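Local coordinates for GGDEF family protein (Caulobacter vibrioides, PDB 3U2A) that is a GGDEF family protein with a PAS domain, a small alpha/beta fold often used in sensing and protein interaction, at residues A[48-53]-A[60-65]. Residues are numbered along the deposited sequence; the frame is centred on the assembly and turned at random.
Sequences GPLAPE and RALALP
Leu-62, in the last turn of helix 56-62, meets Leu-50 and Pro-49 in the loop between strands 35-40 and 53-54, joining a helix of the PAS fold to the loop that comes before strand 53-54 and the helix. The contact is wholly apolar: no hydrogen bond crosses it, about 140 Å² is buried in all, and the nearest CA atoms, of Pro-49 and Leu-62, are 8.2 Å apart, so side chains alone bridge the gap.

One backbone bond shapes the loop side, where Ala-51 N donates to Gly-48 O at 3.2 Å and closes a type I beta turn with Pro-49 and Leu-50 at its central positions.

Between the leucines, one methyl does the touching. Leu-62 CD2 meets the whole fork of Leu-50, 3.6 Å from CG and slightly farther from CD1 and CD2. The CB bond of Leu-62 points toward the loop, and CG, anti to the backbone N (chi1 -164°), brings CD2 to Leu-50. Leu-50 is buried and also touches Leu-38 of strand 35-40, while Leu-62 reaches Val-90 and Arg-91 as well. Next to the leucine pair, at the exposed margin, the proline ring makes a looser contact, Pro-49 CG standing 4.3 Å from Leu-62 CD1.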
ATOM      1  N   GLY A  48     -14.833   6.777  -0.583  1.00 13.34           N
ATOM      2  CA  GLY A  48     -15.251   7.398  -1.834  1.00 16.70           C
ATOM      3  C   GLY A  48     -15.663   8.859  -1.757  1.00 19.87           C
ATOM      4  O   GLY A  48     -15.241   9.648  -2.604  1.00 22.58           O
ATOM      5  N   PRO A  49     -16.492   9.231  -0.757  1.00 21.01           N
ATOM      6  CA  PRO A  49     -16.913  10.632  -0.586  1.00 20.66           C
ATOM      7  C   PRO A  49     -15.773  11.636  -0.360  1.00 22.29           C
ATOM      8  O   PRO A  49     -15.955  12.829  -0.604  1.00 23.54           O
ATOM      9  CB  PRO A  49     -17.808  10.569   0.650  1.00 21.90           C
ATOM     10  CG  PRO A  49     -18.411   9.215   0.578  1.00 22.64           C
ATOM     11  CD  PRO A  49     -17.268   8.337   0.130  1.00 20.45           C
ATOM     12  N   LEU A  50     -14.623  11.154   0.098  1.00 18.64           N
ATOM     13  CA  LEU A  50     -13.472  12.013   0.381  1.00 18.68           C
ATOM     14  C   LEU A  50     -12.535  12.179  -0.803  1.00 17.94           C
ATOM     15  O   LEU A  50     -11.782  13.147  -0.866  1.00 19.21           O
ATOM     16  CB  LEU A  50     -12.659  11.446   1.550  1.00 18.37           C
ATOM     17  CG  LEU A  50     -13.381  11.170   2.875  1.00 18.49           C
ATOM     18  CD1 LEU A  50     -12.389  10.655   3.908  1.00 14.69           C
ATOM     19  CD2 LEU A  50     -14.106  12.400   3.370  1.00 16.10           C
ATOM     20  N   ALA A  51     -12.551  11.210  -1.709  1.00 17.85           N
ATOM     21  CA  ALA A  51     -11.607  11.180  -2.828  1.00 16.60           C
ATOM     22  C   ALA A  51     -12.085  12.071  -3.972  1.00 19.16           C
ATOM     23  O   ALA A  51     -13.290  12.166  -4.210  1.00 21.17           O
ATOM     24  CB  ALA A  51     -11.428   9.759  -3.310  1.00 19.70           C
ATOM     25  N   PRO A  52     -11.154  12.700  -4.715  1.00 18.91           N
ATOM     26  CA  PRO A  52      -9.685  12.630  -4.655  1.00 17.81           C
ATOM     27  C   PRO A  52      -9.045  13.529  -3.581  1.00 17.04           C
ATOM     28  O   PRO A  52      -7.864  13.355  -3.246  1.00 17.48           O
ATOM     29  CB  PRO A  52      -9.277  13.105  -6.049  1.00 19.76           C
ATOM     30  CG  PRO A  52     -10.328  14.082  -6.406  1.00 22.08           C
ATOM     31  CD  PRO A  52     -11.604  13.504  -5.867  1.00 20.30           C
ATOM     32  N   GLU A  53      -9.816  14.486  -3.066  1.00 17.33           N
ATOM     33  CA  GLU A  53      -9.321  15.444  -2.076  1.00 17.05           C
ATOM     34  C   GLU A  53     -10.462  15.946  -1.222  1.00 16.30           C
ATOM     35  O   GLU A  53     -11.570  16.121  -1.720  1.00 18.05           O
ATOM     36  CB  GLU A  53      -8.689  16.630  -2.792  1.00 20.00           C
ATOM     37  CG  GLU A  53      -7.956  17.605  -1.909  1.00 28.12           C
ATOM     38  CD  GLU A  53      -7.320  18.689  -2.731  1.00 33.87           C
ATOM     39  OE1 GLU A  53      -6.077  18.741  -2.777  1.00 43.73           O
ATOM     40  OE2 GLU A  53      -8.067  19.462  -3.361  1.00 35.00           O
ATOM     41  N   ARG A  60     -13.400  14.159   9.209  1.00 14.43           N
ATOM     42  CA  ARG A  60     -13.983  13.900  10.545  1.00 14.04           C
ATOM     43  C   ARG A  60     -15.453  13.503  10.459  1.00 18.05           C
ATOM     44  O   ARG A  60     -15.907  12.613  11.192  1.00 17.46           O
ATOM     45  CB  ARG A  60     -13.850  15.117  11.436  1.00 15.60           C
ATOM     46  CG  ARG A  60     -12.436  15.498  11.760  1.00 17.80           C
ATOM     47  CD  ARG A  60     -12.424  16.737  12.623  1.00 22.63           C
ATOM     48  NE  ARG A  60     -11.062  17.224  12.808  1.00 24.05           N
ATOM     49  CZ  ARG A  60     -10.596  18.364  12.306  1.00 26.38           C
ATOM     50  NH1 ARG A  60     -11.384  19.168  11.601  1.00 26.12           N
ATOM     51  NH2 ARG A  60      -9.337  18.708  12.528  1.00 27.00           N
ATOM     52  N   ALA A  61     -16.185  14.151   9.552  1.00 16.69           N
ATOM     53  CA  ALA A  61     -17.620  13.931   9.386  1.00 18.29           C
ATOM     54  C   ALA A  61     -17.945  12.528   8.871  1.00 17.35           C
ATOM     55  O   ALA A  61     -19.013  11.995   9.149  1.00 19.12           O
ATOM     56  CB  ALA A  61     -18.222  14.997   8.466  1.00 17.35           C
ATOM     57  N   LEU A  62     -17.017  11.929   8.136  1.00 15.83           N
ATOM     58  CA  LEU A  62     -17.222  10.604   7.579  1.00 17.11           C
ATOM     59  C   LEU A  62     -16.936   9.485   8.583  1.00 14.33           C
ATOM     60  O   LEU A  62     -17.494   8.400   8.466  1.00 16.24           O
ATOM     61  CB  LEU A  62     -16.391  10.413   6.300  1.00 17.52           C
ATOM     62  CG  LEU A  62     -16.807   9.224   5.410  1.00 21.16           C
ATOM     63  CD1 LEU A  62     -18.204   9.412   4.824  1.00 27.79           C
ATOM     64  CD2 LEU A  62     -15.795   8.983   4.311  1.00 21.37           C
ATOM     65  N   ALA A  63     -16.061   9.739   9.554  1.00 13.49           N
ATOM     66  CA  ALA A  63     -15.808   8.789  10.634  1.00 12.07           C
ATOM     67  C   ALA A  63     -17.108   8.495  11.393  1.00 13.51           C
ATOM     68  O   ALA A  63     -17.956   9.382  11.532  1.00 13.60           O
ATOM     69  CB  ALA A  63     -14.759   9.334  11.585  1.00 14.94           C
ATOM     70  N   LEU A  64     -17.280   7.258  11.856  1.00 13.39           N
ATOM     71  CA  LEU A  64     -18.329   6.989  12.842  1.00 14.61           C
ATOM     72  C   LEU A  64     -18.087   7.933  14.028  1.00 13.09           C
ATOM     73  O   LEU A  64     -16.940   8.134  14.427  1.00 13.48           O
ATOM     74  CB  LEU A  64     -18.325   5.524  13.286  1.00 15.38           C
ATOM     75  CG  LEU A  64     -19.456   4.615  12.804  1.00 26.92           C
ATOM     76  CD1 LEU A  64     -19.792   4.808  11.321  1.00 26.87           C
ATOM     77  CD2 LEU A  64     -19.146   3.155  13.121  1.00 23.28           C
ATOM     78  N   PRO A  65     -19.159   8.565  14.551  1.00 13.86           N
ATOM     79  CA  PRO A  65     -18.958   9.564  15.599  1.00 14.00           C
ATOM     80  C   PRO A  65     -18.124   9.046  16.775  1.00 14.57           C
ATOM     81  O   PRO A  65     -17.242   9.762  17.245  1.00 14.95           O
ATOM     82  CB  PRO A  65     -20.378   9.908  16.023  1.00 16.73           C
ATOM     83  CG  PRO A  65     -21.188   9.715  14.769  1.00 16.71           C
ATOM     84  CD  PRO A  65     -20.571   8.504  14.119  1.00 16.08           C
TER